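Local structure of chitin oligosaccharide binding protein NagB2 (Paenibacillus sp. FPU-7, 7EHU) at residues Thr155-Asp160 and Gln268-Phe273; Asn184-Ala189 and Tyr247-Val252; Leu391-Val396 and Lys423-Ala428. The protein probably serves as an extracellular solute-binding protein that captures the short chitin oligosaccharides N,N'-diacetylchitobiose and N,N',N''-triacetylchitotriose. All blocks are in the same frame, centred on the assembly; numbering follows the deposited sequence.

Contact 1. Residues Thr155-Asp160 and Gln268-Phe273; sequences TKLFAD and QAAMLF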
# COMPACT_ATOMS: atom_id res chain seq x y z
N THR A 155 -18.82 -7.79 10.99
CA THR A 155 -19.59 -7.47 12.18
C THR A 155 -20.52 -8.62 12.55
O THR A 155 -20.86 -8.78 13.73
CB THR A 155 -20.40 -6.18 11.97
OG1 THR A 155 -21.12 -6.24 10.72
CG2 THR A 155 -19.49 -4.97 11.94
N LYS A 156 -20.94 -9.42 11.57
CA LYS A 156 -21.77 -10.59 11.83
C LYS A 156 -20.97 -11.68 12.53
O LYS A 156 -21.42 -12.24 13.53
CB LYS A 156 -22.32 -11.11 10.50
CG LYS A 156 -23.38 -12.20 10.49
CD LYS A 156 -22.63 -13.50 10.49
CE LYS A 156 -23.44 -14.73 10.21
NZ LYS A 156 -22.59 -15.99 10.32
N LEU A 157 -19.79 -12.01 12.01
CA LEU A 157 -18.98 -13.05 12.64
C LEU A 157 -18.54 -12.61 14.03
O LEU A 157 -18.50 -13.43 14.96
CB LEU A 157 -17.77 -13.39 11.77
CG LEU A 157 -18.07 -14.09 10.45
CD1 LEU A 157 -16.79 -14.22 9.64
CD2 LEU A 157 -18.72 -15.47 10.65
N PHE A 158 -18.20 -11.33 14.21
CA PHE A 158 -17.88 -10.85 15.54
C PHE A 158 -19.05 -11.08 16.49
O PHE A 158 -18.88 -11.62 17.58
CB PHE A 158 -17.48 -9.36 15.52
CG PHE A 158 -16.00 -9.09 15.34
CD1 PHE A 158 -15.25 -9.79 14.39
CD2 PHE A 158 -15.35 -8.12 16.09
CE1 PHE A 158 -13.90 -9.51 14.20
CE2 PHE A 158 -14.00 -7.86 15.91
CZ PHE A 158 -13.27 -8.57 14.98
N ALA A 159 -20.26 -10.69 16.07
CA ALA A 159 -21.45 -10.92 16.89
C ALA A 159 -21.68 -12.40 17.16
O ALA A 159 -22.06 -12.79 18.28
CB ALA A 159 -22.69 -10.30 16.23
N ASP A 160 -21.43 -13.26 16.16
CA ASP A 160 -21.56 -14.70 16.39
C ASP A 160 -20.69 -15.16 17.55
O ASP A 160 -21.05 -16.09 18.28
CB ASP A 160 -21.15 -15.48 15.14
CG ASP A 160 -22.13 -15.33 13.97
OD1 ASP A 160 -23.30 -14.95 14.18
OD2 ASP A 160 -21.72 -15.64 12.83
N GLN A 268 -15.27 -16.15 5.22
CA GLN A 268 -14.57 -17.32 5.72
C GLN A 268 -13.53 -16.99 6.78
O GLN A 268 -12.87 -17.91 7.29
CB GLN A 268 -13.95 -18.11 4.55
CG GLN A 268 -14.97 -18.48 3.46
CD GLN A 268 -16.20 -19.14 4.01
OE1 GLN A 268 -17.34 -18.67 3.81
NE2 GLN A 268 -16.00 -20.22 4.72
N ALA A 269 -13.35 -15.71 7.13
CA ALA A 269 -12.49 -15.29 8.22
C ALA A 269 -13.04 -13.98 8.76
O ALA A 269 -13.69 -13.23 8.03
CB ALA A 269 -11.05 -15.07 7.78
N ALA A 270 -12.77 -13.69 10.02
CA ALA A 270 -13.46 -12.58 10.69
C ALA A 270 -12.87 -11.20 10.43
O ALA A 270 -13.58 -10.21 10.60
CB ALA A 270 -13.47 -12.83 12.20
N MET A 271 -11.60 -11.09 10.04
CA MET A 271 -11.01 -9.79 9.78
C MET A 271 -9.87 -9.94 8.79
O MET A 271 -9.42 -11.04 8.48
CB MET A 271 -10.53 -9.11 11.07
CG MET A 271 -9.35 -9.80 11.72
SD MET A 271 -9.04 -9.28 13.43
CE MET A 271 -10.08 -10.45 14.29
N LEU A 272 -9.40 -8.79 8.30
CA LEU A 272 -8.39 -8.72 7.26
C LEU A 272 -7.61 -7.43 7.46
O LEU A 272 -8.22 -6.36 7.47
CB LEU A 272 -9.07 -8.70 5.88
CG LEU A 272 -8.15 -8.54 4.67
CD1 LEU A 272 -7.52 -9.89 4.32
CD2 LEU A 272 -8.89 -8.01 3.49
N PHE A 273 -6.30 -7.52 7.63
CA PHE A 273 -5.46 -6.34 7.72
C PHE A 273 -5.02 -5.96 6.31
O PHE A 273 -4.36 -6.75 5.63
CB PHE A 273 -4.26 -6.56 8.65
CG PHE A 273 -3.61 -5.27 9.05
CD1 PHE A 273 -4.10 -4.56 10.12
CD2 PHE A 273 -2.59 -4.72 8.29
CE1 PHE A 273 -3.56 -3.33 10.46
CE2 PHE A 273 -2.06 -3.47 8.63
CZ PHE A 273 -2.53 -2.79 9.71
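Leu157 and Ala270 mark the nearest approach of the two backbones, with CA atoms 5.9 Å apart, where the short helix 155-160 lies against the chain that runs into strand 271-275. The meeting is apolar and buried. Leu157 and Phe158 come from the helix; Ala269, Ala270 and Met271 receive them. Leu157 points its CB toward the other chain. Its CG stands anti to its own carbonyl carbon (chi1 -68°), and the branch CD1 reaches the backbone beyond. Leu157 CD1 lies 3.6 Å from Ala269 O. The same methyl is close to Ala270 CA. The methyl of Ala270 fits close to both helix residues. Ala270 CB is 4.4 Å from Leu157 CB and 3.9 Å from Phe158 CE1. The Phe158 ring meets this chain obliquely. Phe158 CZ touches the terminal methyl of Met271, 3.8 Å from Met271 CE. Met271 carries its CG between its backbone N and carbonyl carbon (chi1 68°). A bend at chi3 (89°) then brings CE round to the phenyl ring, and the two side chains cross at about a right angle. Around the contact, Tyr153, Ile163 and Pro167 also pack on Phe158. Met271 rests on Phe173, Leu177 and Leu180 of helix 170-182. Asn154 ties both segments: its backbone is hydrogen-bonded to that of Ala270, and its OD1 accepts from Leu157 N. Strand 138-154 leads straight into helix 155-160 and pairs antiparallel with strand 271-275. The helix therefore packs beside the strand next to the one it follows, within a mixed sheet flanked by helices, consistent with an alpha/beta lobe of the bacterial solute-binding protein fold.

Contact 2. Residues Asn184-Ala189 and Tyr247-Val252; sequences NITPIA and YIDPNV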
# COMPACT_ATOMS: atom_id res chain seq x y z
N ASN A 184 -14.56 -21.64 16.24
CA ASN A 184 -14.04 -22.21 15.00
C ASN A 184 -14.29 -21.27 13.81
O ASN A 184 -14.57 -21.71 12.70
CB ASN A 184 -14.57 -23.63 14.77
CG ASN A 184 -14.00 -24.64 15.78
OD1 ASN A 184 -13.07 -24.33 16.53
ND2 ASN A 184 -14.59 -25.82 15.82
N ILE A 185 -14.18 -19.97 14.06
CA ILE A 185 -14.16 -18.94 13.02
C ILE A 185 -12.69 -18.58 12.82
O ILE A 185 -12.02 -18.16 13.76
CB ILE A 185 -14.98 -17.70 13.41
CG1 ILE A 185 -16.46 -18.05 13.62
CG2 ILE A 185 -14.83 -16.60 12.37
CD1 ILE A 185 -17.23 -17.00 14.42
N THR A 186 -12.19 -18.75 11.59
CA THR A 186 -10.82 -18.33 11.28
C THR A 186 -10.69 -16.84 11.59
O THR A 186 -11.39 -16.02 10.98
CB THR A 186 -10.52 -18.57 9.80
OG1 THR A 186 -10.76 -19.94 9.48
CG2 THR A 186 -9.07 -18.21 9.46
N PRO A 187 -9.85 -16.43 12.54
CA PRO A 187 -9.91 -15.02 12.96
C PRO A 187 -9.40 -14.02 11.94
O PRO A 187 -10.10 -13.03 11.67
CB PRO A 187 -9.13 -15.00 14.28
CG PRO A 187 -9.27 -16.43 14.80
CD PRO A 187 -9.11 -17.24 13.53
N ILE A 188 -8.23 -14.26 11.35
CA ILE A 188 -7.55 -13.28 10.50
C ILE A 188 -7.23 -13.92 9.16
O ILE A 188 -6.45 -14.87 9.09
CB ILE A 188 -6.25 -12.76 11.14
CG1 ILE A 188 -6.48 -12.17 12.53
CG2 ILE A 188 -5.59 -11.73 10.23
CD1 ILE A 188 -5.22 -11.92 13.33
N ALA A 189 -7.83 -13.39 8.09
CA ALA A 189 -7.45 -13.76 6.74
C ALA A 189 -6.13 -13.12 6.36
O ALA A 189 -5.85 -11.98 6.73
CB ALA A 189 -8.52 -13.29 5.76
N TYR A 247 -4.65 -17.84 15.00
CA TYR A 247 -5.42 -16.63 14.73
C TYR A 247 -5.23 -16.18 13.28
O TYR A 247 -6.20 -15.80 12.62
CB TYR A 247 -5.04 -15.54 15.73
CG TYR A 247 -5.31 -15.86 17.21
CD1 TYR A 247 -6.32 -16.75 17.59
CD2 TYR A 247 -4.59 -15.22 18.21
CE1 TYR A 247 -6.58 -17.00 18.93
CE2 TYR A 247 -4.84 -15.48 19.55
CZ TYR A 247 -5.84 -16.37 19.90
OH TYR A 247 -6.15 -16.64 21.21
N ILE A 248 -4.01 -16.25 12.75
CA ILE A 248 -3.78 -16.09 11.32
C ILE A 248 -4.14 -17.40 10.63
O ILE A 248 -3.81 -18.48 11.12
CB ILE A 248 -2.31 -15.69 11.05
CG1 ILE A 248 -2.05 -14.27 11.55
CG2 ILE A 248 -1.98 -15.79 9.57
CD1 ILE A 248 -0.55 -13.89 11.66
N ASP A 249 -4.87 -17.31 9.50
CA ASP A 249 -5.28 -18.46 8.69
C ASP A 249 -4.12 -19.44 8.55
O ASP A 249 -3.05 -19.05 8.07
CB ASP A 249 -5.69 -17.96 7.30
CG ASP A 249 -6.29 -19.04 6.42
OD1 ASP A 249 -6.13 -20.24 6.71
OD2 ASP A 249 -6.95 -18.66 5.43
N PRO A 250 -4.27 -20.70 8.96
CA PRO A 250 -3.15 -21.65 8.84
C PRO A 250 -2.67 -21.84 7.43
O PRO A 250 -1.56 -22.34 7.24
CB PRO A 250 -3.72 -22.98 9.38
CG PRO A 250 -5.19 -22.84 9.29
CD PRO A 250 -5.45 -21.36 9.56
N ASN A 251 -3.46 -21.49 6.41
CA ASN A 251 -2.97 -21.64 5.05
C ASN A 251 -2.43 -20.35 4.47
O ASN A 251 -2.34 -20.23 3.24
CB ASN A 251 -4.03 -22.24 4.14
CG ASN A 251 -3.43 -22.95 2.93
OD1 ASN A 251 -2.27 -23.40 2.95
ND2 ASN A 251 -4.22 -23.09 1.89
N VAL A 252 -2.02 -19.42 5.33
CA VAL A 252 -1.45 -18.14 4.88
C VAL A 252 -0.37 -18.34 3.82
O VAL A 252 -0.33 -17.60 2.82
CB VAL A 252 -0.94 -17.34 6.09
CG1 VAL A 252 0.03 -18.15 6.93
CG2 VAL A 252 -0.29 -16.01 5.63
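Tyr247 meets Pro187 and Ile188 at the start of the second segment. Its carbonyl oxygen accepts a hydrogen bond from Ile188 N, 2.8 Å to Tyr247 O, with a bent N-H...O angle of 135°. The pyrrolidine ring of Pro187 packs beside the same carbonyl, with Pro187 CD 3.4 Å from Tyr247 O. Pro187 CG also approaches the tyrosine ring obliquely, 4.1 Å from Tyr247 CD1. With an alanine here in place of Pro187, CG and CD would be gone, which would probably open a gap beside the Tyr247 carbonyl and leave the ring less supported at CD1. Ile248 comes next. It pairs with Ile188 in a single beta bridge, CA to CA 4.8 Å. Its CB points away from the first segment, yet Ile188 CD1 still lies 4.3 Å from Ile248 CG1. Asp249 closes the bridge: Asp249 N donates to Ile188 O at 2.9 Å. Asp249 CB packs against the methyl of Thr186, 4.0 Å from Thr186 CG2. With CG anti to the backbone N (chi1 -173°), the Asp249 carboxylate lies beside its own carbonyl carbon, where OD1 accepts from Asn251 N from above the carboxylate plane in an Asx turn. A type I beta turn runs from Asp249 to Val252 and carries the chain away from the contact. The loop 247-252 lies between helices 230-244 and 257-265, and Ile248 packs on Leu239 and Leu242 of the first. Leu177 of helix 170-182 touches Pro187, Ile188 and Tyr247, while the short, weakly bonded strand 188-189 runs parallel to its neighbour 271-275.

Contact 3. Residues Leu391-Val396 and Lys423-Ala428; sequences LVQPKV and KVQDEA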
# COMPACT_ATOMS: atom_id res chain seq x y z
N LEU A 391 11.01 3.66 3.71
CA LEU A 391 12.11 4.09 4.58
C LEU A 391 13.34 3.20 4.52
O LEU A 391 14.37 3.58 5.10
CB LEU A 391 11.64 4.11 6.04
CG LEU A 391 10.37 4.90 6.34
CD1 LEU A 391 9.98 4.79 7.81
CD2 LEU A 391 10.55 6.35 5.94
N VAL A 392 13.25 2.01 3.94
CA VAL A 392 14.36 1.08 3.89
C VAL A 392 14.65 0.73 2.44
O VAL A 392 13.81 0.85 1.55
CB VAL A 392 14.17 -0.20 4.74
CG1 VAL A 392 13.85 0.15 6.18
CG2 VAL A 392 13.10 -1.09 4.14
N GLN A 393 15.87 0.28 2.22
CA GLN A 393 16.32 -0.05 0.89
C GLN A 393 15.56 -1.26 0.35
O GLN A 393 15.15 -2.13 1.12
CB GLN A 393 17.81 -0.36 0.93
CG GLN A 393 18.71 0.79 1.39
CD GLN A 393 18.97 0.88 2.95
OE1 GLN A 393 18.12 0.48 3.79
NE2 GLN A 393 20.15 1.39 3.31
N PRO A 394 15.35 -1.34 -0.99
CA PRO A 394 14.65 -2.49 -1.57
C PRO A 394 15.16 -3.84 -1.12
O PRO A 394 14.37 -4.75 -0.84
CB PRO A 394 14.84 -2.25 -3.08
CG PRO A 394 14.83 -0.77 -3.20
CD PRO A 394 15.61 -0.29 -1.99
N LYS A 395 16.48 -4.00 -1.01
CA LYS A 395 17.02 -5.26 -0.56
C LYS A 395 16.56 -5.62 0.85
O LYS A 395 16.33 -6.80 1.16
CB LYS A 395 18.55 -5.20 -0.59
CG LYS A 395 19.10 -6.50 -0.14
CD LYS A 395 18.89 -7.68 -1.01
CE LYS A 395 19.58 -8.84 -0.30
NZ LYS A 395 21.00 -8.74 -0.07
N VAL A 396 16.46 -4.62 1.73
CA VAL A 396 15.99 -4.86 3.09
C VAL A 396 14.53 -5.30 3.06
O VAL A 396 14.13 -6.25 3.74
CB VAL A 396 16.20 -3.58 3.94
CG1 VAL A 396 15.59 -3.73 5.34
CG2 VAL A 396 17.68 -3.22 4.04
N LYS A 423 21.66 -7.76 9.85
CA LYS A 423 22.80 -8.05 8.99
C LYS A 423 22.60 -7.41 7.62
O LYS A 423 23.50 -6.73 7.11
CB LYS A 423 23.00 -9.56 8.88
CG LYS A 423 24.24 -9.99 8.10
CD LYS A 423 24.38 -11.52 8.07
CE LYS A 423 25.14 -12.01 6.83
NZ LYS A 423 25.94 -10.92 6.17
N VAL A 424 21.43 -7.61 7.01
CA VAL A 424 21.18 -7.01 5.70
C VAL A 424 21.10 -5.49 5.81
O VAL A 424 21.56 -4.77 4.90
CB VAL A 424 19.98 -7.62 4.95
CG1 VAL A 424 20.18 -9.12 4.74
CG2 VAL A 424 18.64 -7.33 5.64
N GLN A 425 20.55 -4.97 6.91
CA GLN A 425 20.45 -3.52 7.08
C GLN A 425 21.82 -2.88 7.17
O GLN A 425 22.07 -1.82 6.58
CB GLN A 425 19.66 -3.22 8.36
CG GLN A 425 19.34 -1.75 8.56
CD GLN A 425 18.41 -1.24 7.48
OE1 GLN A 425 17.23 -1.59 7.48
NE2 GLN A 425 18.92 -0.44 6.57
N ASP A 426 22.72 -3.51 7.94
CA ASP A 426 24.09 -3.02 8.04
C ASP A 426 24.78 -3.02 6.69
O ASP A 426 25.49 -2.06 6.35
CB ASP A 426 24.89 -3.90 9.01
CG ASP A 426 24.53 -3.65 10.47
OD1 ASP A 426 24.00 -2.58 10.79
OD2 ASP A 426 24.84 -4.53 11.30
N GLU A 427 24.59 -4.09 5.91
CA GLU A 427 25.17 -4.18 4.57
C GLU A 427 24.63 -3.07 3.68
O GLU A 427 25.39 -2.41 2.96
CB GLU A 427 24.90 -5.56 3.97
CG GLU A 427 25.77 -6.65 4.60
CD GLU A 427 25.24 -8.07 4.47
OE1 GLU A 427 24.07 -8.28 4.06
OE2 GLU A 427 26.00 -9.00 4.83
N ALA A 428 23.32 -2.82 3.75
CA ALA A 428 22.72 -1.80 2.90
C ALA A 428 23.17 -0.41 3.31
O ALA A 428 23.34 0.46 2.46
CB ALA A 428 21.20 -1.91 2.96
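Gln393 and Gln425 join two consecutive helices, 394-408 and 414-430, which pack antiparallel as a helical hairpin. The register gives the direction: Gln393 lies by Ala428, and Val396 by Gln425. Gln393 holds the N-cap position, just before helix 394-408. Its CG is anti to its carbonyl carbon, and the chain bends at chi2 (89°). This bend lays the amide over the methyl of Ala428, with Gln393 CD 3.6 Å from Ala428 CB. Gln425 starts from a different first torsion. Its CG stands anti to the backbone N (chi1 -173°), and a bend at chi2 brings the amide back to the first segment. The two glutamine chains cross at about a right angle, with their amide planes 34° apart. Gln425 NE2 donates to Gln393 OE1 at 3.0 Å. The donor sits off the carbonyl plane of Gln393, though the acceptor lies close to the amide plane of Gln425. Asn429 OD1 accepts from both NE2 atoms, so one carbonyl oxygen ties the two amides together. The oxygen of Gln425 has its own partner, Trp227 NE1. Both ends of the buried Gln425 amide are therefore bonded, which should fix its rotation. Val396 packs against the Gln425 amide. Both of its methyls face Gln425 OE1, and CG2 alone also reaches the partner helix at Ala428. Val396 CG2 touches Ala428 CB at 3.9 Å. Trp227 packs on Val396 as well, and Phe220 on Gln425. Val392 adds a looser touch, Val392 CG1 lying 4.0 Å from Gln425 OE1. The other branch of Val396 comes closer to that oxygen, with Val396 CG1 3.4 Å from Gln425 OE1.

Overall arrangement
Contacts 1 and 2 form one continuous region, with centres 11 Å apart. Contact 2 is nested in the loop that contact 1 closes. They meet through neighbouring strands 188-189 and 271-275. Met271 O lies 2.9 Å from Ala189 N, and Ala270 N lies 2.9 Å from Thr186 O; both are probable hydrogen bonds. Contact 3 comes later in the chain and stands apart. Its centre is 36 Å from that of contact 1 and 31 Å from that of contact 2, with nearest atoms about 15 Å and 18 Å away. It lies near the bound glycan without touching it: the Val392 side chain is about 10 Å from a bound N-acetylglucosamine.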